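Local coordinates for protein beta-fructofuranosidase (Bifidobacterium adolescentis, PDB 6NOB) that probably hydrolyses terminal beta-D-fructofuranoside residues, as in sucrose, as a member of glycoside hydrolase family 32, at residues G119-P124 against V591-L596; L474-H479 against A602-F607. All blocks are in the same frame, centred on the assembly; numbering follows the deposited sequence.

Interaction 1 of 2, residues G119-P124 against V591-L596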
# COMPACT_ATOMS: atom_id res chain seq x y z
N GLY A 119 13.77 -4.73 -7.26
CA GLY A 119 13.95 -4.55 -8.69
C GLY A 119 12.66 -4.47 -9.49
O GLY A 119 12.65 -3.89 -10.58
N ALA A 120 11.57 -5.04 -8.97
CA ALA A 120 10.34 -5.16 -9.73
C ALA A 120 9.09 -4.70 -8.99
O ALA A 120 7.99 -4.79 -9.56
CB ALA A 120 10.13 -6.62 -10.19
N HIS A 121 9.21 -4.22 -7.76
CA HIS A 121 8.08 -3.68 -7.03
C HIS A 121 8.10 -2.16 -7.11
O HIS A 121 9.16 -1.54 -7.22
CB HIS A 121 8.10 -4.13 -5.56
CG HIS A 121 7.90 -5.60 -5.38
ND1 HIS A 121 8.85 -6.53 -5.73
CD2 HIS A 121 6.86 -6.30 -4.86
CE1 HIS A 121 8.41 -7.74 -5.45
NE2 HIS A 121 7.20 -7.63 -4.92
N PHE A 122 6.91 -1.55 -7.06
CA PHE A 122 6.85 -0.10 -7.13
C PHE A 122 7.40 0.52 -5.85
O PHE A 122 7.05 0.11 -4.74
CB PHE A 122 5.42 0.39 -7.36
CG PHE A 122 5.32 1.89 -7.41
CD1 PHE A 122 5.60 2.57 -8.59
CD2 PHE A 122 4.99 2.63 -6.28
CE1 PHE A 122 5.53 3.95 -8.64
CE2 PHE A 122 4.92 4.01 -6.33
CZ PHE A 122 5.19 4.67 -7.51
N GLU A 123 8.27 1.51 -6.02
CA GLU A 123 8.79 2.34 -4.95
C GLU A 123 8.88 3.76 -5.46
O GLU A 123 9.08 3.98 -6.67
CB GLU A 123 10.18 1.88 -4.48
CG GLU A 123 10.28 0.42 -4.06
CD GLU A 123 11.71 -0.00 -3.77
OE1 GLU A 123 12.61 0.87 -3.83
OE2 GLU A 123 11.94 -1.20 -3.48
N PRO A 124 8.73 4.76 -4.59
CA PRO A 124 8.98 6.14 -5.01
C PRO A 124 10.47 6.36 -5.23
O PRO A 124 11.31 5.51 -4.91
CB PRO A 124 8.46 6.97 -3.83
CG PRO A 124 8.58 6.06 -2.66
CD PRO A 124 8.30 4.68 -3.19
N VAL A 591 12.48 -8.73 -0.93
CA VAL A 591 11.10 -9.03 -0.57
C VAL A 591 10.72 -10.35 -1.23
O VAL A 591 11.13 -10.64 -2.36
CB VAL A 591 10.15 -7.88 -0.99
CG1 VAL A 591 10.22 -7.63 -2.49
CG2 VAL A 591 8.72 -8.16 -0.54
N VAL A 592 9.96 -11.16 -0.50
CA VAL A 592 9.48 -12.45 -0.99
C VAL A 592 7.96 -12.41 -1.02
O VAL A 592 7.32 -11.76 -0.19
CB VAL A 592 9.99 -13.62 -0.13
CG1 VAL A 592 9.26 -13.68 1.21
CG2 VAL A 592 9.86 -14.94 -0.87
N GLU A 593 7.39 -13.09 -2.01
CA GLU A 593 5.94 -13.31 -2.09
C GLU A 593 5.72 -14.74 -2.56
O GLU A 593 6.21 -15.13 -3.62
CB GLU A 593 5.27 -12.31 -3.04
CG GLU A 593 5.52 -10.85 -2.68
CD GLU A 593 4.64 -9.89 -3.45
OE1 GLU A 593 3.41 -9.92 -3.23
OE2 GLU A 593 5.17 -9.10 -4.26
N VAL A 594 4.99 -15.51 -1.76
CA VAL A 594 4.83 -16.95 -1.97
C VAL A 594 3.35 -17.25 -2.15
O VAL A 594 2.51 -16.76 -1.39
CB VAL A 594 5.42 -17.76 -0.80
CG1 VAL A 594 5.18 -19.24 -1.01
CG2 VAL A 594 6.90 -17.46 -0.64
N PHE A 595 3.03 -18.07 -3.16
CA PHE A 595 1.67 -18.49 -3.44
C PHE A 595 1.61 -20.01 -3.46
O PHE A 595 2.39 -20.65 -4.17
CB PHE A 595 1.18 -17.89 -4.76
CG PHE A 595 1.22 -16.39 -4.77
CD1 PHE A 595 2.37 -15.72 -5.18
CD2 PHE A 595 0.13 -15.65 -4.34
CE1 PHE A 595 2.42 -14.34 -5.17
CE2 PHE A 595 0.18 -14.27 -4.33
CZ PHE A 595 1.32 -13.61 -4.75
N LEU A 596 0.70 -20.58 -2.68
CA LEU A 596 0.59 -22.02 -2.52
C LEU A 596 -0.70 -22.53 -3.15
O LEU A 596 -1.74 -21.87 -3.06
CB LEU A 596 0.64 -22.41 -1.04
CG LEU A 596 1.83 -21.87 -0.25
CD1 LEU A 596 1.83 -22.43 1.16
CD2 LEU A 596 3.13 -22.21 -0.96

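Interaction 2 of 2, residues L474-H479 against A602-F607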
# COMPACT_ATOMS: atom_id res chain seq x y z
N LEU A 474 3.21 -6.99 -5.52
CA LEU A 474 2.85 -7.18 -6.92
C LEU A 474 1.33 -7.36 -7.02
O LEU A 474 0.73 -8.00 -6.16
CB LEU A 474 3.58 -8.39 -7.50
CG LEU A 474 5.09 -8.23 -7.69
CD1 LEU A 474 5.75 -9.56 -8.04
CD2 LEU A 474 5.40 -7.19 -8.76
N PRO A 475 0.69 -6.79 -8.04
CA PRO A 475 -0.78 -6.80 -8.09
C PRO A 475 -1.33 -8.22 -8.15
O PRO A 475 -0.89 -9.05 -8.96
CB PRO A 475 -1.10 -6.01 -9.36
CG PRO A 475 0.16 -6.01 -10.16
CD PRO A 475 1.28 -6.06 -9.17
N ARG A 476 -2.30 -8.50 -7.28
CA ARG A 476 -2.90 -9.82 -7.17
C ARG A 476 -4.34 -9.80 -7.66
O ARG A 476 -5.09 -8.86 -7.39
CB ARG A 476 -2.85 -10.32 -5.72
CG ARG A 476 -1.44 -10.49 -5.19
CD ARG A 476 -1.43 -10.79 -3.70
NE ARG A 476 -0.08 -10.67 -3.14
CZ ARG A 476 0.23 -10.90 -1.87
NH1 ARG A 476 -0.72 -11.26 -1.01
NH2 ARG A 476 1.48 -10.76 -1.45
N GLU A 477 -4.72 -10.85 -8.39
CA GLU A 477 -6.10 -11.05 -8.80
C GLU A 477 -6.83 -11.87 -7.75
O GLU A 477 -6.26 -12.81 -7.19
CB GLU A 477 -6.17 -11.75 -10.16
CG GLU A 477 -7.58 -11.92 -10.71
CD GLU A 477 -7.61 -12.68 -12.03
OE1 GLU A 477 -6.54 -12.80 -12.67
OE2 GLU A 477 -8.70 -13.16 -12.41
N LEU A 478 -8.08 -11.51 -7.49
CA LEU A 478 -8.87 -12.14 -6.44
C LEU A 478 -10.00 -12.97 -7.03
O LEU A 478 -10.66 -12.55 -7.99
CB LEU A 478 -9.45 -11.09 -5.49
CG LEU A 478 -8.43 -10.25 -4.72
CD1 LEU A 478 -9.13 -9.33 -3.73
CD2 LEU A 478 -7.43 -11.14 -4.02
N HIS A 479 -10.22 -14.15 -6.45
CA HIS A 479 -11.37 -14.98 -6.75
C HIS A 479 -11.84 -15.63 -5.45
O HIS A 479 -11.09 -15.72 -4.48
CB HIS A 479 -11.06 -16.05 -7.81
CG HIS A 479 -11.08 -15.53 -9.21
ND1 HIS A 479 -12.26 -15.32 -9.90
CD2 HIS A 479 -10.08 -15.18 -10.05
CE1 HIS A 479 -11.98 -14.85 -11.11
NE2 HIS A 479 -10.66 -14.76 -11.23
N ALA A 602 -1.55 -17.11 0.34
CA ALA A 602 -0.41 -16.30 -0.08
C ALA A 602 0.34 -15.82 1.14
O ALA A 602 -0.27 -15.51 2.17
CB ALA A 602 -0.87 -15.10 -0.92
N GLY A 603 1.67 -15.76 1.03
CA GLY A 603 2.50 -15.30 2.14
C GLY A 603 3.70 -14.50 1.68
O GLY A 603 4.40 -14.90 0.75
N SER A 604 3.95 -13.37 2.33
CA SER A 604 4.97 -12.44 1.86
C SER A 604 5.49 -11.61 3.03
O SER A 604 4.82 -11.45 4.05
CB SER A 604 4.42 -11.53 0.76
OG SER A 604 3.30 -10.79 1.22
N MET A 605 6.70 -11.07 2.85
CA MET A 605 7.34 -10.23 3.85
C MET A 605 8.63 -9.65 3.27
O MET A 605 9.19 -10.19 2.31
CB MET A 605 7.66 -11.01 5.13
CG MET A 605 8.80 -12.00 4.98
SD MET A 605 9.09 -12.97 6.47
CE MET A 605 7.54 -13.86 6.60
N LEU A 606 9.09 -8.56 3.88
CA LEU A 606 10.39 -8.01 3.53
C LEU A 606 11.50 -8.90 4.07
O LEU A 606 11.44 -9.38 5.20
CB LEU A 606 10.54 -6.60 4.10
CG LEU A 606 9.52 -5.54 3.68
CD1 LEU A 606 9.86 -4.20 4.33
CD2 LEU A 606 9.48 -5.40 2.17
N PHE A 607 12.53 -9.11 3.24
CA PHE A 607 13.71 -9.85 3.68
C PHE A 607 14.87 -9.45 2.79
O PHE A 607 14.91 -9.83 1.61
CB PHE A 607 13.48 -11.36 3.63
CG PHE A 607 14.65 -12.16 4.11
CD1 PHE A 607 15.63 -12.58 3.22
CD2 PHE A 607 14.79 -12.47 5.45
CE1 PHE A 607 16.72 -13.31 3.66
CE2 PHE A 607 15.88 -13.20 5.90
CZ PHE A 607 16.84 -13.62 5.00

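Interaction 1 of 2, residues G119-P124 against V591-L596
V591 opens the strand 591-596 with a methyl group laid over one face of the H121 imidazole. Its CG1 stands 3.8 Å from the ring centroid, 24° off the normal, in a CH-pi contact displaced toward the rim, where CG1 is 3.5 Å from H121 CE1. That methyl is set between the backbone N and the carbonyl carbon of V591 (chi1 59°), which turns it to the ring. V592 faces the other way, and the next residue to point at the loop is E593, whose chain runs extended beyond CG and brings its carboxylate to the edge of the same ring. H121 NE2 donates to E593 OE2 over 2.6 Å. The angle at the hydrogen is 153°; the acceptor lies in the ring plane and is approached on its anti side. OE2 also accepts the backbone N of L474, and ND1 at the other side of the imidazole is bonded to D588, so the ring's rotation is fixed from two edges. Replacing H121 by an alanine would remove the imidazole, and would probably leave E593 OE2 and D588 without their ring partner and open a gap beside V591 CG1. The contact is buried: the loop between helix 108-112 and strand 127-138 reaches the C-terminal beta-sandwich here, while M471 and L474 of strand 468-481 pack against the imidazole.

Interaction 2 of 2, residues L474-H479 against A602-F607
Polar atoms meet where the guanidinium of R476 reaches S604 on the strand 601-606. R476 NH2 lies 3.2 Å from S604 OG, which sits at the edge of the guanidinium and near its plane. The arginine chain is extended from CG to NE, with CG anti to the carbonyl carbon (chi1 -63°), and this carries the charged end from the five-bladed beta-propeller, which in family 32 carries the active site, across to the edge strand 601-606 of the C-terminal beta-sandwich. S604 OG is turned between its own backbone N and carbonyl carbon (chi1 59°), on the side facing the arginine. The stronger polar partners come from other strands and loops: R476 forms salt bridges through NH2 to E593 and through NH1 to D430, and S604 OG is hydrogen-bonded to D430 as well. Y435 adds a cation-pi contact to the guanidinium.

Van der Waals contact is slight. A602 CB approaches R476 NH1 obliquely at 3.8 Å, and S604 CB lies equally far from NH2.

A buried arginine is thus paired with two carboxylates, which would be expected to offset its charge and favour the ionised form of each acid, while D430 ties arginine and serine together as a common acceptor.

The two contacts lie side by side, centres about 8 Å apart, and both draw on neighbouring antiparallel strands of one sandwich sheet, 591-596 and 601-606. A probable backbone hydrogen bond from V594 N to G603 O, 2.6 Å long, joins these strands. The chemical bridge is the carboxylate of E593: its OE2 belongs to interaction 1, while its OE1 forms a salt bridge with R476 NH2 of interaction 2 at 2.8 Å. H121 and R476 therefore each hold a different oxygen of one carboxylate. Together the contacts make a buried, partly charged junction between propeller and sandwich. Loop 119-124 leads into strand 127-138, whose WMNDPNG motif in family 32 holds the nucleophile, though neither contact need affect it.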